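Local atomic coordinates of penicillin-binding protein 2B (Streptococcus pneumoniae, PDB entry 2WAD), a protein that probably forms peptide cross-links between adjacent glycan strands of cell-wall peptidoglycan as a penicillin-binding transpeptidase of the elongasome. Residues Gly61-Ala66 with Ile308-Asp313; Gly68-Glu73 with Lys224-Ser229. All coordinates share one frame; numbering follows the deposited sequence.

Contact 1 of 2, residues Gly61-Ala66 with Ile308-Asp313; sequences GEIYDA and IKLTID
Strand 63-64 pairs in parallel with strand 307-310, Ile63 facing Ile308 and Tyr64 facing Lys309, and so forms the edge of a mixed four-stranded sheet in which 307-310 is flanked on its far side by strand 547-553. Three backbone hydrogen bonds set the register: Ile308 N to Glu62 O, Tyr64 N to Ile308 O and Leu310 N to Tyr64 O, the last 2.8 Å long and almost straight at 173°. Past the strands a fourth bond, Ala66 N to Ile312 O at 3.0 Å, reaches its acceptor from well above the carbonyl plane, because residues 311-313 have already turned out of the strand.

The apolar contact belongs to the face carrying Ile63 and Ile308. These branched residues suit a buried strand, and they lie side by side with CD1 of Ile63 only 3.4 Å from CD1 of Ile308, a tight fit. Ile308 holds CG1 between its backbone N and carbonyl carbon (chi1 54°), which swings the ethyl arm towards Ile63. CG2 of Ile63 also meets CD2 of Leu310 at 4.0 Å. On the face of Tyr64 and Lys309, the lysine's aliphatic CG rests 3.5 Å from Asp65 O.

Two carboxylates complete the contact. Asp65 ties its own turn through OD2 to Ser67 N and Lys69 N, and its OD1 accepts from Leu314 N; Asp313 is the N-cap of helix 314-334, with OD1 taking Ala315 N. The like charges are bridged by a water that donates to Asp65 OD1 at 2.8 Å and to Asp313 OD1 at 2.6 Å.

Contact 2 of 2, residues Gly68-Glu73 with Lys224-Ser229; sequences GKPLVE and KILETS. Unlike the reference sequence in segment 224-229: Ile225 (reference Val).
Glu73 and Lys224 form a hydrogen-bonded antiparallel pair in which each backbone serves the other. Lys224 N donates to Glu73 O at 2.8 Å, in the carbonyl plane and fairly straight at 163°; the return bond, from Glu73 N to Lys224 O, is equally short but weak, being bent to 121°. The next pair, Val72 with Ile225, is non-hydrogen-bonded, and beyond it Leu226 N donates to Leu71 O at 3.1 Å from above the carbonyl plane.

Leu71 O has a second donor, a water that also donates to Leu226 O and accepts from Thr228 OG1 at 2.6 Å. This one molecule meets three polar atoms, and threonine suits the site because its hydroxyl gives a proton to the water while receiving a weak bond from Leu230 N.

Side chains add a second layer. Glu73 and Lys224 run alongside each other, CB of Glu73 lying 3.5 Å from CG of Lys224, and both chains bend so that NZ comes to 3.4 Å from OE2, a salt bridge with only a weak hydrogen bond. Such long, charged residues fit this partly exposed face. CD1 of Leu226 packs 4.2 Å from CB of Pro70, and CD2 lies against CB of Glu73. Buried Leu71 starts away from 224-229, yet its CD2 comes 3.9 Å from Thr228 OG1, the side chains crossing at about a right angle; Leu230, Val234 and Leu314 pack around it.

This is typical of the end of an antiparallel strand pair, 72-83 with 215-225 of the dimerisation-domain family region, where the chains part and a water takes over the bonding.

The centres of contacts 1 and 2 lie 9 Å apart, and the short connection from strand 63-64 to strand 72-83 ties them together. Ile63 O and Leu71 N, 2.8 Å apart, probably share a hydrogen bond. Leucine methyls also join them, CD1 of Leu310 packing 3.6 Å from CD1 of Leu71, while CG2 of Val72 lies 3.7 Å from CG of Glu62. Contact 1 binds the 61-66 segment to the strand leading into helix 314-334 of the transpeptidase region; contact 2 joins the start of strand 72-83 to the end of strand 215-225. Both lie away from Ser386, the probable acyl-ester nucleophile. A zinc ion lies about 6 Å from the Asp313 side chain, too far for direct coordination.

Contact 1 of 2, residues Gly61-Ala66 with Ile308-Asp313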
loop_
_atom_site.group_PDB
_atom_site.type_symbol
_atom_site.label_atom_id
_atom_site.label_comp_id
_atom_site.label_asym_id
_atom_site.label_seq_id
_atom_site.Cartn_x
_atom_site.Cartn_y
_atom_site.Cartn_z
ATOM N N GLY A 61 1.029 8.786 16.605
ATOM C CA GLY A 61 -0.331 8.269 16.660
ATOM C C GLY A 61 -0.345 6.790 16.302
ATOM O O GLY A 61 0.644 6.251 15.796
ATOM N N GLU A 62 -1.463 6.124 16.570
ATOM C CA GLU A 62 -1.537 4.680 16.374
ATOM C C GLU A 62 -2.621 4.273 15.390
ATOM O O GLU A 62 -3.408 5.115 14.945
ATOM C CB GLU A 62 -1.704 3.977 17.725
ATOM C CG GLU A 62 -0.401 3.841 18.497
ATOM C CD GLU A 62 -0.613 3.680 19.997
ATOM O OE1 GLU A 62 0.288 3.171 20.705
ATOM O OE2 GLU A 62 -1.687 4.087 20.484
ATOM N N ILE A 63 -2.647 2.979 15.068
ATOM C CA ILE A 63 -3.460 2.434 13.990
ATOM C C ILE A 63 -4.422 1.382 14.550
ATOM O O ILE A 63 -3.998 0.440 15.211
ATOM C CB ILE A 63 -2.582 1.712 12.932
ATOM C CG1 ILE A 63 -1.289 2.479 12.637
ATOM C CG2 ILE A 63 -3.381 1.358 11.699
ATOM C CD1 ILE A 63 -1.427 3.601 11.657
ATOM N N TYR A 64 -5.703 1.528 14.228
ATOM C CA TYR A 64 -6.749 0.687 14.772
ATOM C C TYR A 64 -7.569 0.059 13.666
ATOM O O TYR A 64 -7.744 0.650 12.592
ATOM C CB TYR A 64 -7.651 1.503 15.696
ATOM C CG TYR A 64 -6.932 2.025 16.922
ATOM C CD1 TYR A 64 -6.912 1.288 18.103
ATOM C CD2 TYR A 64 -6.282 3.262 16.904
ATOM C CE1 TYR A 64 -6.259 1.759 19.243
ATOM C CE2 TYR A 64 -5.632 3.738 18.024
ATOM C CZ TYR A 64 -5.625 2.983 19.192
ATOM O OH TYR A 64 -4.983 3.440 20.325
ATOM N N ASP A 65 -8.073 -1.142 13.920
ATOM C CA ASP A 65 -8.985 -1.754 12.962
ATOM C C ASP A 65 -10.370 -1.174 13.211
ATOM O O ASP A 65 -10.552 -0.379 14.139
ATOM C CB ASP A 65 -8.932 -3.289 13.021
ATOM C CG ASP A 65 -9.932 -3.905 13.993
ATOM O OD1 ASP A 65 -10.284 -5.089 13.806
ATOM O OD2 ASP A 65 -10.372 -3.244 14.947
ATOM N N ALA A 66 -11.330 -1.584 12.393
ATOM C CA ALA A 66 -12.678 -1.030 12.383
ATOM C C ALA A 66 -13.478 -1.227 13.680
ATOM O O ALA A 66 -14.462 -0.517 13.915
ATOM C CB ALA A 66 -13.467 -1.587 11.197
ATOM N N ILE A 308 -5.475 6.801 13.209
ATOM C CA ILE A 308 -6.359 6.443 12.114
ATOM C C ILE A 308 -7.051 5.132 12.470
ATOM O O ILE A 308 -6.431 4.244 13.067
ATOM C CB ILE A 308 -5.601 6.281 10.771
ATOM C CG1 ILE A 308 -4.445 5.291 10.923
ATOM C CG2 ILE A 308 -5.078 7.634 10.293
ATOM C CD1 ILE A 308 -3.778 4.858 9.619
ATOM N N LYS A 309 -8.329 5.038 12.108
ATOM C CA LYS A 309 -9.112 3.812 12.221
ATOM C C LYS A 309 -9.408 3.280 10.822
ATOM O O LYS A 309 -9.936 3.993 9.969
ATOM C CB LYS A 309 -10.404 4.083 13.000
ATOM C CG LYS A 309 -11.365 2.895 13.137
ATOM C CD LYS A 309 -12.372 3.095 14.290
ATOM C CE LYS A 309 -13.696 3.701 13.813
ATOM N NZ LYS A 309 -14.875 3.409 14.689
ATOM N N LEU A 310 -9.060 2.018 10.580
ATOM C CA LEU A 310 -9.267 1.413 9.265
ATOM C C LEU A 310 -10.709 1.018 9.013
ATOM O O LEU A 310 -11.527 0.936 9.929
ATOM C CB LEU A 310 -8.397 0.179 9.069
ATOM C CG LEU A 310 -6.941 0.304 9.513
ATOM C CD1 LEU A 310 -6.201 -0.944 9.035
ATOM C CD2 LEU A 310 -6.345 1.593 8.967
ATOM N N THR A 311 -10.997 0.775 7.738
ATOM C CA THR A 311 -12.317 0.359 7.300
ATOM C C THR A 311 -12.417 -1.149 7.445
ATOM O O THR A 311 -13.518 -1.689 7.403
ATOM C CB THR A 311 -12.526 0.700 5.812
ATOM O OG1 THR A 311 -11.440 0.154 5.051
ATOM C CG2 THR A 311 -12.552 2.207 5.582
ATOM N N ILE A 312 -11.277 -1.824 7.579
ATOM C CA ILE A 312 -11.248 -3.285 7.661
ATOM C C ILE A 312 -11.393 -3.777 9.087
ATOM O O ILE A 312 -10.726 -3.281 9.999
ATOM C CB ILE A 312 -9.928 -3.896 7.132
ATOM C CG1 ILE A 312 -9.662 -3.465 5.678
ATOM C CG2 ILE A 312 -9.980 -5.425 7.259
ATOM C CD1 ILE A 312 -8.243 -3.709 5.231
ATOM N N ASP A 313 -12.267 -4.761 9.263
ATOM C CA ASP A 313 -12.400 -5.431 10.537
ATOM C C ASP A 313 -11.529 -6.689 10.566
ATOM O O ASP A 313 -11.641 -7.545 9.704
ATOM C CB ASP A 313 -13.874 -5.774 10.744
ATOM C CG ASP A 313 -14.174 -6.142 12.162
ATOM O OD1 ASP A 313 -13.754 -7.244 12.572
ATOM O OD2 ASP A 313 -14.777 -5.302 12.865
HETATM O O HOH W 1 -12.374 -6.735 14.674
#

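Contact 2 of 2, residues Gly68-Glu73 with Lys224-Ser229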
loop_
_atom_site.group_PDB
_atom_site.type_symbol
_atom_site.label_atom_id
_atom_site.label_comp_id
_atom_site.label_asym_id
_atom_site.label_seq_id
_atom_site.Cartn_x
_atom_site.Cartn_y
_atom_site.Cartn_z
ATOM N N GLY A 68 -11.743 -1.259 16.679
ATOM C CA GLY A 68 -11.024 -0.527 17.714
ATOM C C GLY A 68 -9.866 -1.313 18.278
ATOM O O GLY A 68 -9.226 -0.859 19.212
ATOM N N LYS A 69 -9.578 -2.483 17.718
ATOM C CA LYS A 69 -8.392 -3.224 18.137
ATOM C C LYS A 69 -7.127 -2.544 17.595
ATOM O O LYS A 69 -7.090 -2.135 16.432
ATOM C CB LYS A 69 -8.458 -4.676 17.652
ATOM C CG LYS A 69 -9.814 -5.340 17.854
ATOM C CD LYS A 69 -9.897 -6.133 19.154
ATOM C CE LYS A 69 -11.120 -7.055 19.170
ATOM N NZ LYS A 69 -11.573 -7.343 20.574
ATOM N N PRO A 70 -6.090 -2.423 18.443
ATOM C CA PRO A 70 -4.848 -1.814 17.986
ATOM C C PRO A 70 -4.109 -2.731 17.028
ATOM O O PRO A 70 -4.157 -3.953 17.167
ATOM C CB PRO A 70 -4.043 -1.616 19.273
ATOM C CG PRO A 70 -4.650 -2.544 20.279
ATOM C CD PRO A 70 -6.075 -2.767 19.878
ATOM N N LEU A 71 -3.438 -2.134 16.050
ATOM C CA LEU A 71 -2.594 -2.883 15.141
ATOM C C LEU A 71 -1.112 -2.656 15.401
ATOM O O LEU A 71 -0.276 -3.406 14.903
ATOM C CB LEU A 71 -2.929 -2.514 13.703
ATOM C CG LEU A 71 -4.401 -2.711 13.339
ATOM C CD1 LEU A 71 -4.564 -2.355 11.852
ATOM C CD2 LEU A 71 -4.814 -4.170 13.612
ATOM N N VAL A 72 -0.794 -1.610 16.152
ATOM C CA VAL A 72 0.583 -1.297 16.511
ATOM C C VAL A 72 0.690 -0.909 17.981
ATOM O O VAL A 72 -0.296 -0.911 18.719
ATOM C CB VAL A 72 1.139 -0.107 15.725
ATOM C CG1 VAL A 72 1.171 -0.421 14.240
ATOM C CG2 VAL A 72 0.327 1.139 16.042
ATOM N N GLU A 73 1.898 -0.551 18.392
ATOM C CA GLU A 73 2.195 -0.387 19.807
ATOM C C GLU A 73 3.343 0.595 19.938
ATOM O O GLU A 73 4.347 0.463 19.242
ATOM C CB GLU A 73 2.655 -1.724 20.383
ATOM C CG GLU A 73 2.814 -1.741 21.887
ATOM C CD GLU A 73 1.564 -2.277 22.546
ATOM O OE1 GLU A 73 0.463 -1.896 22.076
ATOM O OE2 GLU A 73 1.678 -3.095 23.489
ATOM N N LYS A 224 6.241 -0.899 17.720
ATOM C CA LYS A 224 6.039 -2.273 17.261
ATOM C C LYS A 224 4.715 -2.588 16.545
ATOM O O LYS A 224 3.682 -2.010 16.859
ATOM C CB LYS A 224 6.424 -3.294 18.337
ATOM C CG LYS A 224 5.318 -3.754 19.258
ATOM C CD LYS A 224 5.781 -5.002 19.989
ATOM C CE LYS A 224 5.496 -4.890 21.476
ATOM N NZ LYS A 224 4.025 -4.868 21.715
ATOM N N ILE A 225 4.786 -3.467 15.551
ATOM C CA ILE A 225 3.633 -3.957 14.797
ATOM C C ILE A 225 3.156 -5.255 15.436
ATOM O O ILE A 225 3.921 -6.210 15.529
ATOM C CB ILE A 225 4.021 -4.256 13.332
ATOM C CG1 ILE A 225 4.691 -3.021 12.716
ATOM C CG2 ILE A 225 2.794 -4.610 12.529
ATOM C CD1 ILE A 225 5.862 -3.305 11.806
ATOM N N LEU A 226 1.912 -5.287 15.904
ATOM C CA LEU A 226 1.386 -6.494 16.538
ATOM C C LEU A 226 1.151 -7.603 15.522
ATOM O O LEU A 226 0.950 -7.331 14.339
ATOM C CB LEU A 226 0.094 -6.196 17.293
ATOM C CG LEU A 226 0.110 -5.013 18.260
ATOM C CD1 LEU A 226 -1.283 -4.757 18.805
ATOM C CD2 LEU A 226 1.064 -5.287 19.410
ATOM N N GLU A 227 1.182 -8.850 15.976
ATOM C CA GLU A 227 0.870 -9.972 15.093
ATOM C C GLU A 227 -0.615 -10.003 14.726
ATOM O O GLU A 227 -1.467 -10.347 15.537
ATOM C CB GLU A 227 1.340 -11.289 15.709
ATOM C CG GLU A 227 2.859 -11.352 15.864
ATOM C CD GLU A 227 3.397 -12.777 15.943
ATOM O OE1 GLU A 227 2.675 -13.661 16.454
ATOM O OE2 GLU A 227 4.543 -13.001 15.491
ATOM N N THR A 228 -0.938 -9.590 13.509
ATOM C CA THR A 228 -2.323 -9.605 13.050
ATOM C C THR A 228 -2.284 -9.778 11.547
ATOM O O THR A 228 -1.218 -9.668 10.936
ATOM C CB THR A 228 -3.098 -8.310 13.433
ATOM O OG1 THR A 228 -2.741 -7.248 12.545
ATOM C CG2 THR A 228 -2.798 -7.891 14.866
ATOM N N SER A 229 -3.451 -10.044 10.968
ATOM C CA SER A 229 -3.578 -10.334 9.550
ATOM C C SER A 229 -3.468 -9.066 8.720
ATOM O O SER A 229 -3.319 -9.147 7.507
ATOM C CB SER A 229 -4.932 -10.983 9.287
ATOM O OG SER A 229 -5.979 -10.138 9.746
HETATM O O HOH W 2 -0.877 -5.493 13.156
#